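Local coordinates for protein putative phosphohydrolase (Shewanella amazonensis, PDB 3M1T) that is of unknown function but belongs to the HDOD family, related to HD-type phosphodiesterases, and probably takes part in signal transduction, at residues G135-I140 / L184-W189; P128-T133 / P193-G198; A50-L55 / Q80-L85; D26-E31 / T84-S89. All coordinates share one frame; numbering follows the deposited sequence. Where two conformers were deposited one is given.

How the contacts relate
All four contacts join helices within the HDOD region of this all-helical chain. Contacts 1, 3 and 4 are buried, with contact 1 nearest the chain centre; contact 2 is only partly buried and grades toward solvent. Contacts 1 and 2 both use helix 128-137, and Val-196 packs against Ala-186 and Gln-187 where they meet. Contacts 3 and 4 both use helix 79-94, sharing Thr-84 and Leu-85. The two pairs are bridged where Glu-129, Phe-132 and Thr-133 rest on Thr-84 and Ile-87. Contacts 1 and 3 are made by aliphatic side chains, whereas contacts 2 and 4 add a carboxylate and an amide respectively toward their outer margins.

Contact 1 (G135-I140 / L184-W189)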
# COMPACT_ATOMS: atom_id res chain seq x y z
N GLY A 135 1.79 -2.68 0.04
CA GLY A 135 2.14 -1.32 -0.24
C GLY A 135 0.97 -0.45 -0.68
O GLY A 135 0.79 0.67 -0.15
N ILE A 136 0.12 -0.97 -1.56
CA ILE A 136 -1.06 -0.22 -2.02
C ILE A 136 -1.93 0.17 -0.86
O ILE A 136 -2.44 1.26 -0.83
CB ILE A 136 -1.88 -1.03 -3.03
CG1 ILE A 136 -1.08 -1.19 -4.30
CG2 ILE A 136 -3.29 -0.39 -3.27
CD1 ILE A 136 -0.58 0.14 -4.95
N LEU A 137 -2.06 -0.71 0.12
CA LEU A 137 -2.99 -0.53 1.24
C LEU A 137 -2.38 0.23 2.43
O LEU A 137 -3.11 0.65 3.33
CB LEU A 137 -3.45 -1.88 1.76
CG LEU A 137 -4.27 -2.71 0.80
CD1 LEU A 137 -4.50 -4.17 1.33
CD2 LEU A 137 -5.61 -2.00 0.47
N HIS A 138 -1.05 0.38 2.44
CA HIS A 138 -0.42 0.67 3.73
C HIS A 138 -0.74 2.01 4.35
O HIS A 138 -0.67 2.16 5.59
CB HIS A 138 1.12 0.53 3.64
CG HIS A 138 1.82 1.75 3.16
ND1 HIS A 138 1.88 2.09 1.83
CD2 HIS A 138 2.55 2.69 3.83
CE1 HIS A 138 2.61 3.18 1.70
NE2 HIS A 138 2.99 3.58 2.91
N SER A 139 -1.03 3.01 3.53
CA SER A 139 -1.16 4.38 4.03
C SER A 139 -2.59 4.89 4.04
O SER A 139 -2.87 6.05 4.31
CB SER A 139 -0.27 5.34 3.19
OG SER A 139 -0.01 6.51 3.96
N ILE A 140 -3.55 4.02 3.74
CA ILE A 140 -4.92 4.51 3.67
C ILE A 140 -5.45 4.99 5.03
O ILE A 140 -6.32 5.86 5.07
CB ILE A 140 -5.84 3.48 3.05
CG1 ILE A 140 -5.33 3.19 1.63
CG2 ILE A 140 -7.30 3.97 3.02
CD1 ILE A 140 -6.05 1.99 0.93
N LEU A 184 -7.46 -2.24 10.00
CA LEU A 184 -8.90 -2.52 10.21
C LEU A 184 -9.67 -2.37 8.94
O LEU A 184 -10.55 -3.21 8.68
CB LEU A 184 -9.45 -1.56 11.26
CG LEU A 184 -10.82 -1.90 11.77
CD1 LEU A 184 -10.76 -3.12 12.69
CD2 LEU A 184 -11.49 -0.70 12.49
N LEU A 185 -9.38 -1.36 8.13
CA LEU A 185 -10.03 -1.16 6.81
C LEU A 185 -9.72 -2.39 5.93
O LEU A 185 -10.63 -2.95 5.30
CB LEU A 185 -9.57 0.13 6.11
CG LEU A 185 -10.26 0.42 4.79
CD1 LEU A 185 -11.77 0.65 5.01
CD2 LEU A 185 -9.59 1.54 4.05
N ALA A 186 -8.45 -2.74 5.84
CA ALA A 186 -8.06 -3.89 4.99
C ALA A 186 -8.78 -5.13 5.43
O ALA A 186 -9.23 -5.92 4.60
CB ALA A 186 -6.55 -4.08 5.02
N GLN A 187 -8.91 -5.34 6.72
CA GLN A 187 -9.62 -6.48 7.26
C GLN A 187 -11.11 -6.41 6.85
O GLN A 187 -11.71 -7.40 6.38
CB GLN A 187 -9.49 -6.53 8.75
CG GLN A 187 -10.05 -7.78 9.37
CD GLN A 187 -9.83 -7.77 10.85
OE1 GLN A 187 -10.50 -7.01 11.56
NE2 GLN A 187 -8.79 -8.49 11.30
N SER A 188 -11.71 -5.23 7.00
CA SER A 188 -13.12 -5.06 6.66
C SER A 188 -13.39 -5.30 5.17
O SER A 188 -14.48 -5.79 4.78
CB SER A 188 -13.55 -3.66 7.05
OG SER A 188 -14.91 -3.36 6.76
N TRP A 189 -12.44 -4.92 4.33
CA TRP A 189 -12.52 -5.06 2.90
C TRP A 189 -12.06 -6.46 2.41
O TRP A 189 -11.98 -6.67 1.22
CB TRP A 189 -11.79 -3.97 2.18
CG TRP A 189 -12.43 -2.60 2.19
CD1 TRP A 189 -13.58 -2.26 2.82
CD2 TRP A 189 -11.95 -1.42 1.52
NE1 TRP A 189 -13.84 -0.91 2.57
CE2 TRP A 189 -12.86 -0.39 1.79
CE3 TRP A 189 -10.81 -1.13 0.77
CZ2 TRP A 189 -12.68 0.91 1.30
CZ3 TRP A 189 -10.63 0.16 0.29
CH2 TRP A 189 -11.57 1.14 0.55
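Ile-140 and Leu-185 form the tight part of this contact: CG2 of Ile-140 meets CD2 of Leu-185 at 3.5 Å, closer than two methyl groups usually come, with the side chains crossing at about a right angle. With chi1 of Ile-140 at -60°, CG1 lies beside the backbone N and CG2 swings anti to it, out toward the leucine. The other branch of Leu-185 faces its own segment, CD1 sitting 3.5 Å above the ring plane of Trp-189, offset toward the rim.

Packing is looser at the neighbouring pair, where CD1 of Leu-137 reaches CB of Ala-186 at 4.2 Å. Beyond this point helix 178-188 turns Gln-187 and Ser-188 outward to solvent, and neither meets the opposite segment.

On the far side of segment 135-140, His-138 ND1 donates to Gly-135 O at 2.7 Å. The bond is nearly straight (175°), lies in the carbonyl plane on a lone pair, and fixes the rotation of the ring. The backbone N of His-138 donates to the same oxygen. His-138 and Ser-139 probably stand where HD enzymes carry their His-Asp pair. Since no hydrogen bond or charge crosses between the segments, close fit of aliphatic groups alone joins this turn to helix 178-188; the polar bonds of His-138 and of Trp-189 NE1, the latter to O of Pro-15, run elsewhere.

Contact 2 (P128-T133 / P193-G198)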
# COMPACT_ATOMS: atom_id res chain seq x y z
N PRO A 128 5.72 -11.73 -4.61
CA PRO A 128 5.96 -10.30 -4.83
C PRO A 128 4.67 -9.50 -4.98
O PRO A 128 4.60 -8.37 -4.51
CB PRO A 128 6.83 -10.27 -6.09
CG PRO A 128 7.55 -11.63 -6.04
CD PRO A 128 6.46 -12.56 -5.58
N GLU A 129 3.63 -10.12 -5.52
CA GLU A 129 2.35 -9.44 -5.69
C GLU A 129 1.66 -9.20 -4.34
O GLU A 129 0.96 -8.20 -4.17
CB GLU A 129 1.46 -10.21 -6.65
CG GLU A 129 1.93 -10.09 -8.13
CD GLU A 129 3.20 -10.86 -8.45
OE1 GLU A 129 3.55 -11.77 -7.67
OE2 GLU A 129 3.85 -10.55 -9.50
N GLU A 130 1.88 -10.06 -3.35
CA GLU A 130 1.35 -9.81 -2.04
C GLU A 130 1.99 -8.56 -1.42
O GLU A 130 1.32 -7.72 -0.79
CB GLU A 130 1.57 -11.05 -1.13
CG GLU A 130 1.17 -10.83 0.28
CD GLU A 130 1.80 -11.87 1.22
OE1 GLU A 130 3.07 -12.00 1.33
OE2 GLU A 130 0.99 -12.54 1.83
N ALA A 131 3.31 -8.43 -1.57
CA ALA A 131 4.00 -7.27 -1.02
C ALA A 131 3.58 -5.99 -1.73
O ALA A 131 3.40 -4.96 -1.10
CB ALA A 131 5.54 -7.47 -1.13
N PHE A 132 3.40 -6.07 -3.04
CA PHE A 132 2.92 -4.90 -3.78
C PHE A 132 1.55 -4.46 -3.21
O PHE A 132 1.31 -3.26 -2.94
CB PHE A 132 2.81 -5.21 -5.29
CG PHE A 132 2.44 -4.01 -6.11
CD1 PHE A 132 1.12 -3.63 -6.26
CD2 PHE A 132 3.43 -3.26 -6.72
CE1 PHE A 132 0.80 -2.47 -7.01
CE2 PHE A 132 3.12 -2.12 -7.50
CZ PHE A 132 1.81 -1.74 -7.62
N THR A 133 0.66 -5.42 -3.00
CA THR A 133 -0.65 -5.09 -2.50
C THR A 133 -0.62 -4.49 -1.11
O THR A 133 -1.35 -3.56 -0.80
CB THR A 133 -1.61 -6.33 -2.59
OG1 THR A 133 -1.75 -6.68 -3.96
CG2 THR A 133 -3.00 -6.02 -2.02
N PRO A 193 -5.36 -12.02 6.27
CA PRO A 193 -4.72 -11.70 7.53
C PRO A 193 -3.23 -11.35 7.43
O PRO A 193 -2.78 -10.45 8.13
CB PRO A 193 -4.90 -12.95 8.35
CG PRO A 193 -6.11 -13.62 7.82
CD PRO A 193 -6.18 -13.24 6.37
N HIS A 194 -2.51 -11.96 6.51
CA HIS A 194 -1.13 -11.56 6.31
C HIS A 194 -0.98 -10.08 5.95
O HIS A 194 -0.11 -9.37 6.46
CB HIS A 194 -0.44 -12.39 5.17
CG HIS A 194 -0.20 -13.79 5.52
ND1 HIS A 194 0.35 -14.18 6.73
CD2 HIS A 194 -0.42 -14.93 4.81
CE1 HIS A 194 0.40 -15.51 6.76
NE2 HIS A 194 -0.04 -15.98 5.60
N LEU A 195 -1.81 -9.64 5.01
CA LEU A 195 -1.81 -8.26 4.59
C LEU A 195 -2.14 -7.35 5.76
O LEU A 195 -1.52 -6.30 5.99
CB LEU A 195 -2.75 -8.05 3.41
CG LEU A 195 -2.22 -8.62 2.09
CD1 LEU A 195 -3.30 -8.55 1.01
CD2 LEU A 195 -1.01 -7.84 1.58
N VAL A 196 -3.23 -7.68 6.47
CA VAL A 196 -3.69 -6.89 7.62
C VAL A 196 -2.55 -6.72 8.65
O VAL A 196 -2.29 -5.59 9.09
CB VAL A 196 -4.94 -7.54 8.27
CG1 VAL A 196 -5.31 -6.80 9.59
CG2 VAL A 196 -6.08 -7.54 7.21
N LYS A 197 -1.88 -7.81 8.98
CA LYS A 197 -0.81 -7.76 10.00
C LYS A 197 0.38 -6.95 9.48
O LYS A 197 1.00 -6.19 10.27
CB LYS A 197 -0.40 -9.14 10.36
CG LYS A 197 0.67 -9.15 11.47
CD LYS A 197 1.16 -10.58 11.69
CE LYS A 197 2.11 -10.66 12.87
NZ LYS A 197 2.58 -12.05 13.03
N GLY A 198 0.65 -7.02 8.19
CA GLY A 198 1.75 -6.19 7.59
C GLY A 198 1.48 -4.72 7.78
O GLY A 198 2.32 -3.98 8.27
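Glu-130 meets both His-194 and Leu-195, and its two encounters differ in kind. The one made by the carboxylate is loose. OE2 of Glu-130 comes to 3.6 Å from CB of His-194, and the carboxylate and imidazole planes stand 76° apart. No hydrogen bond joins them, because OE2 of Glu-130 remains 5.2 Å from NE2 of His-194. If the imidazole carried a charge, the carboxylate would probably attract it only weakly at this range. His-194 is exposed, which makes this the solvent side of the contact.

The apolar part centres on Leu-195. Its two methyls divide the work: CD2 lies 3.9 Å from CG of Glu-130 and also presses against a backbone atom, O of Glu-130, at 3.3 Å, while CD1 reaches CG2 of Thr-133 at 4.0 Å. The side chains of Glu-130 and Leu-195 slide past each other in opposite directions, whereas that of Thr-133 lies nearly square to the leucine. Glu-130 holds CG anti to the backbone N (chi1 175°) and runs extended beyond it, a shape that sets its CG beside Leu-195 and carries the carboxylate on to His-194.

The two helix segments pass 10.3 Å apart at a crossing angle of -47°. Around them, helix 79-94 receives Thr-133 on Thr-84 and Ile-87, helix 213-227 touches Glu-130 through Leu-214, and helix 178-188 packs on Val-196 behind the far side of helix 193-200.

Contact 3 (A50-L55 / Q80-L85); sequences ARVLRL and QTLRTL
Val-52 faces both Leu-82 and Leu-85, one turn apart on helix 79-94, and its two methyls take different targets. CG1, anti to the backbone N (chi1 172°), points into the gap between the leucines: it lies 3.9 Å from CD1 of Leu-82 and 4.1 Å from CB of Leu-85. CG2 instead turns toward a backbone atom, 3.9 Å from O of Leu-85. Val-52 and Leu-82 stand at about a right angle, methyl end against methyl end, while Leu-85 comes at a slant and offers the base of its side chain.

Leu-85 then carries on past Val-52 toward the next turn of helix 46-56. Its CG is anti to the carbonyl carbon (chi1 -65°), which carries the two terminal methyls across to segment 50-55, one to a side chain and one to a backbone oxygen. CD2 of Leu-85 meets CB of Leu-55 at 4.2 Å, and CD1 of Leu-85 sits at the same 4.2 Å from O of Val-52. The leucine thus reaches obliquely over segment 50-55, touching Val-52 with its base and Leu-55 with a methyl.

No hydrogen bond passes between the two segments. A polar link lies just beyond, where Arg-51 NH1 probably donates to O of Ser-89; Arg-51 has two modelled conformers, which leaves the bond tentative. Val-52 also touches Ile-70 of helix 70-77, which helps enclose the aliphatic cluster. With segment axes 10.1 Å apart and inclined at 121°, this is a steep helix-helix crossing, filled by branched aliphatic residues, within the all-helical HDOD fold.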
# COMPACT_ATOMS: atom_id res chain seq x y z
N ALA A 50 -10.25 0.93 -17.77
CA ALA A 50 -9.40 1.96 -18.37
C ALA A 50 -8.29 2.35 -17.41
O ALA A 50 -7.15 2.54 -17.83
CB ALA A 50 -10.20 3.20 -18.77
N ARG A 51 -8.63 2.46 -16.12
CA ARG A 51 -7.64 2.79 -15.10
C ARG A 51 -6.60 1.69 -14.98
O ARG A 51 -5.41 1.96 -14.86
CB ARG A 51 -8.31 3.05 -13.74
CG ARG A 51 -7.32 3.48 -12.64
CD ARG A 51 -8.01 3.65 -11.28
NE ARG A 51 -9.20 4.49 -11.44
CZ ARG A 51 -10.44 4.17 -11.08
NH1 ARG A 51 -10.78 3.00 -10.48
NH2 ARG A 51 -11.39 5.06 -11.35
N VAL A 52 -7.05 0.43 -15.01
CA VAL A 52 -6.13 -0.72 -14.98
C VAL A 52 -5.14 -0.63 -16.14
O VAL A 52 -3.92 -0.79 -15.96
CB VAL A 52 -6.90 -2.06 -15.01
CG1 VAL A 52 -5.98 -3.23 -15.17
CG2 VAL A 52 -7.71 -2.19 -13.74
N LEU A 53 -5.66 -0.36 -17.33
CA LEU A 53 -4.79 -0.31 -18.49
C LEU A 53 -3.81 0.88 -18.46
O LEU A 53 -2.67 0.74 -18.91
CB LEU A 53 -5.62 -0.31 -19.78
CG LEU A 53 -6.32 -1.63 -20.10
CD1 LEU A 53 -7.20 -1.48 -21.35
CD2 LEU A 53 -5.33 -2.79 -20.27
N ARG A 54 -4.23 2.02 -17.94
CA ARG A 54 -3.29 3.14 -17.75
C ARG A 54 -2.15 2.79 -16.82
O ARG A 54 -0.99 3.19 -17.05
CB ARG A 54 -4.01 4.36 -17.19
CG ARG A 54 -4.91 5.06 -18.22
CD ARG A 54 -5.22 6.48 -17.82
NE ARG A 54 -5.96 6.60 -16.56
CZ ARG A 54 -7.27 6.37 -16.42
NH1 ARG A 54 -8.00 5.97 -17.44
NH2 ARG A 54 -7.87 6.56 -15.24
N LEU A 55 -2.47 2.07 -15.75
CA LEU A 55 -1.43 1.58 -14.84
C LEU A 55 -0.54 0.57 -15.54
O LEU A 55 0.68 0.60 -15.36
CB LEU A 55 -2.02 0.96 -13.57
CG LEU A 55 -2.73 1.94 -12.64
CD1 LEU A 55 -3.24 1.19 -11.41
CD2 LEU A 55 -1.84 3.08 -12.20
N GLN A 80 -1.16 -12.81 -12.62
CA GLN A 80 -0.71 -12.44 -11.30
C GLN A 80 -0.55 -10.91 -11.29
O GLN A 80 -1.03 -10.23 -10.37
CB GLN A 80 0.56 -13.22 -10.87
N THR A 81 0.07 -10.36 -12.32
CA THR A 81 0.22 -8.91 -12.43
C THR A 81 -1.12 -8.21 -12.64
O THR A 81 -1.39 -7.20 -12.00
CB THR A 81 1.20 -8.53 -13.57
OG1 THR A 81 2.49 -9.04 -13.23
CG2 THR A 81 1.31 -7.02 -13.72
N LEU A 82 -1.95 -8.74 -13.54
CA LEU A 82 -3.27 -8.13 -13.82
C LEU A 82 -4.09 -8.02 -12.53
O LEU A 82 -4.64 -6.98 -12.22
CB LEU A 82 -4.06 -8.91 -14.87
CG LEU A 82 -5.45 -8.38 -15.25
CD1 LEU A 82 -5.29 -7.01 -15.89
CD2 LEU A 82 -6.20 -9.34 -16.15
N ARG A 83 -4.15 -9.11 -11.76
CA ARG A 83 -4.92 -9.09 -10.51
C ARG A 83 -4.46 -7.95 -9.64
O ARG A 83 -5.27 -7.24 -9.06
CB ARG A 83 -4.75 -10.41 -9.75
CG ARG A 83 -5.38 -11.61 -10.37
CD ARG A 83 -4.98 -12.84 -9.54
NE ARG A 83 -5.34 -14.10 -10.16
CZ ARG A 83 -6.50 -14.73 -10.02
NH1 ARG A 83 -7.50 -14.20 -9.29
NH2 ARG A 83 -6.67 -15.91 -10.61
N THR A 84 -3.16 -7.80 -9.57
CA THR A 84 -2.59 -6.82 -8.72
C THR A 84 -3.01 -5.40 -9.13
O THR A 84 -3.35 -4.59 -8.29
CB THR A 84 -1.12 -7.05 -8.70
OG1 THR A 84 -0.90 -8.45 -8.35
CG2 THR A 84 -0.48 -6.12 -7.69
N LEU A 85 -3.01 -5.12 -10.43
CA LEU A 85 -3.42 -3.84 -10.98
C LEU A 85 -4.91 -3.58 -10.82
O LEU A 85 -5.33 -2.43 -10.62
CB LEU A 85 -2.98 -3.69 -12.45
CG LEU A 85 -1.48 -3.66 -12.66
CD1 LEU A 85 -1.25 -3.46 -14.14
CD2 LEU A 85 -0.75 -2.58 -11.81

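Contact 4 (D26-E31 / T84-S89); sequences DVVNNE and TLVIAS
Val-28 packs against Val-86 and Ile-87 where the end of helix 19-29 meets helix 79-94, a buried helix-helix interface of the all-helical HDOD fold. Val-28 has two modelled conformers, which makes it less certain which of its methyls meets which partner; in the one described here, CG1 lies 4.0 Å from CG1 of Val-86, and CG2 lies 3.9 Å from CG1 of Ile-87. The same CG2 is almost as near to Val-86, so the valine straddles the two neighbours. Toward Ile-87 the side chains run past each other in opposite directions.

Asn-29 forms the outer margin. OD1 of Asn-29 approaches CD1 of Ile-87 at 3.3 Å, a snug contact between an amide oxygen and a methyl. Ile-87 can reach both partners because CG1 stays beside its backbone N (chi1 -69°), which carries the long branch toward helix 19-29 and leaves CG2 on the side of helix 128-137.

In the next shell, helix 35-43 touches both sides of the interface, with Val-38 on Val-28 and Leu-42 on Val-86. Earlier turns of helix 19-29 add Leu-24 on Val-86 and Leu-25 on Ile-87. The last turn of helix 19-29 and the residue after it are tied weakly to helix 79-94 as well, through Arg-83 NH1 and the carbonyls of Val-28 and Asn-30. Farther along segment 84-89, O of Leu-85 takes two bonds from Ser-89, from opposite faces of its plane: the backbone N at 2.9 Å and the hydroxyl OG at 2.8 Å.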
# COMPACT_ATOMS: atom_id res chain seq x y z
N ASP A 26 -13.42 -9.94 -4.66
CA ASP A 26 -13.62 -11.36 -4.29
C ASP A 26 -13.04 -12.20 -5.40
O ASP A 26 -12.22 -13.08 -5.19
CB ASP A 26 -15.12 -11.55 -4.02
CG ASP A 26 -15.52 -12.90 -3.39
OD1 ASP A 26 -14.77 -13.83 -3.52
OD2 ASP A 26 -16.59 -12.87 -2.76
N VAL A 27 -13.44 -11.91 -6.63
CA VAL A 27 -12.94 -12.65 -7.76
C VAL A 27 -11.43 -12.56 -7.93
O VAL A 27 -10.74 -13.58 -8.09
CB VAL A 27 -13.66 -12.15 -9.09
CG1 VAL A 27 -13.06 -12.82 -10.30
CG2 VAL A 27 -15.18 -12.45 -9.06
N VAL A 28 -10.84 -11.36 -7.92
CA VAL A 28 -9.38 -11.25 -8.18
C VAL A 28 -8.49 -11.53 -6.96
O VAL A 28 -7.28 -11.67 -7.08
CB VAL A 28 -8.97 -9.89 -8.79
CG1 VAL A 28 -9.64 -9.69 -10.15
CG2 VAL A 28 -9.30 -8.75 -7.84
N ASN A 29 -9.06 -11.58 -5.77
CA ASN A 29 -8.31 -12.07 -4.58
C ASN A 29 -8.31 -13.59 -4.51
O ASN A 29 -7.51 -14.16 -3.72
CB ASN A 29 -8.86 -11.46 -3.28
CG ASN A 29 -8.49 -9.99 -3.08
OD1 ASN A 29 -7.53 -9.53 -3.66
ND2 ASN A 29 -9.20 -9.28 -2.22
N ASN A 30 -9.19 -14.24 -5.26
CA ASN A 30 -9.28 -15.70 -5.32
C ASN A 30 -8.35 -16.28 -6.37
O ASN A 30 -8.61 -16.22 -7.58
CB ASN A 30 -10.73 -16.15 -5.55
CG ASN A 30 -10.92 -17.61 -5.34
OD1 ASN A 30 -9.95 -18.37 -5.39
ND2 ASN A 30 -12.16 -18.04 -5.15
N GLU A 31 -7.24 -16.86 -5.90
CA GLU A 31 -6.26 -17.45 -6.82
C GLU A 31 -6.84 -18.51 -7.74
O GLU A 31 -6.27 -18.83 -8.76
CB GLU A 31 -5.03 -17.96 -6.04
CG GLU A 31 -4.18 -16.84 -5.47
N THR A 84 -3.16 -7.80 -9.57
CA THR A 84 -2.59 -6.82 -8.72
C THR A 84 -3.01 -5.40 -9.13
O THR A 84 -3.35 -4.59 -8.29
CB THR A 84 -1.12 -7.05 -8.70
OG1 THR A 84 -0.90 -8.45 -8.35
CG2 THR A 84 -0.48 -6.12 -7.69
N LEU A 85 -3.01 -5.12 -10.43
CA LEU A 85 -3.42 -3.84 -10.98
C LEU A 85 -4.91 -3.58 -10.82
O LEU A 85 -5.33 -2.43 -10.62
CB LEU A 85 -2.98 -3.69 -12.45
CG LEU A 85 -1.48 -3.66 -12.66
CD1 LEU A 85 -1.25 -3.46 -14.14
CD2 LEU A 85 -0.75 -2.58 -11.81
N VAL A 86 -5.71 -4.65 -10.89
CA VAL A 86 -7.16 -4.53 -10.62
C VAL A 86 -7.37 -4.13 -9.18
O VAL A 86 -8.13 -3.25 -8.89
CB VAL A 86 -7.94 -5.83 -10.97
CG1 VAL A 86 -9.39 -5.71 -10.52
CG2 VAL A 86 -7.82 -6.12 -12.46
N ILE A 87 -6.66 -4.79 -8.25
CA ILE A 87 -6.79 -4.46 -6.84
C ILE A 87 -6.44 -3.01 -6.64
O ILE A 87 -7.15 -2.28 -5.98
CB ILE A 87 -5.90 -5.37 -5.99
CG1 ILE A 87 -6.46 -6.79 -6.02
CG2 ILE A 87 -5.82 -4.81 -4.52
CD1 ILE A 87 -5.46 -7.85 -5.52
N ALA A 88 -5.27 -2.60 -7.15
CA ALA A 88 -4.87 -1.20 -7.04
C ALA A 88 -5.90 -0.22 -7.56
O ALA A 88 -6.24 0.78 -6.88
CB ALA A 88 -3.46 -0.96 -7.76
N SER A 89 -6.45 -0.53 -8.74
CA SER A 89 -7.40 0.38 -9.40
C SER A 89 -8.70 0.45 -8.61
O SER A 89 -9.30 1.51 -8.44
CB SER A 89 -7.67 -0.08 -10.82
OG SER A 89 -6.46 -0.03 -11.54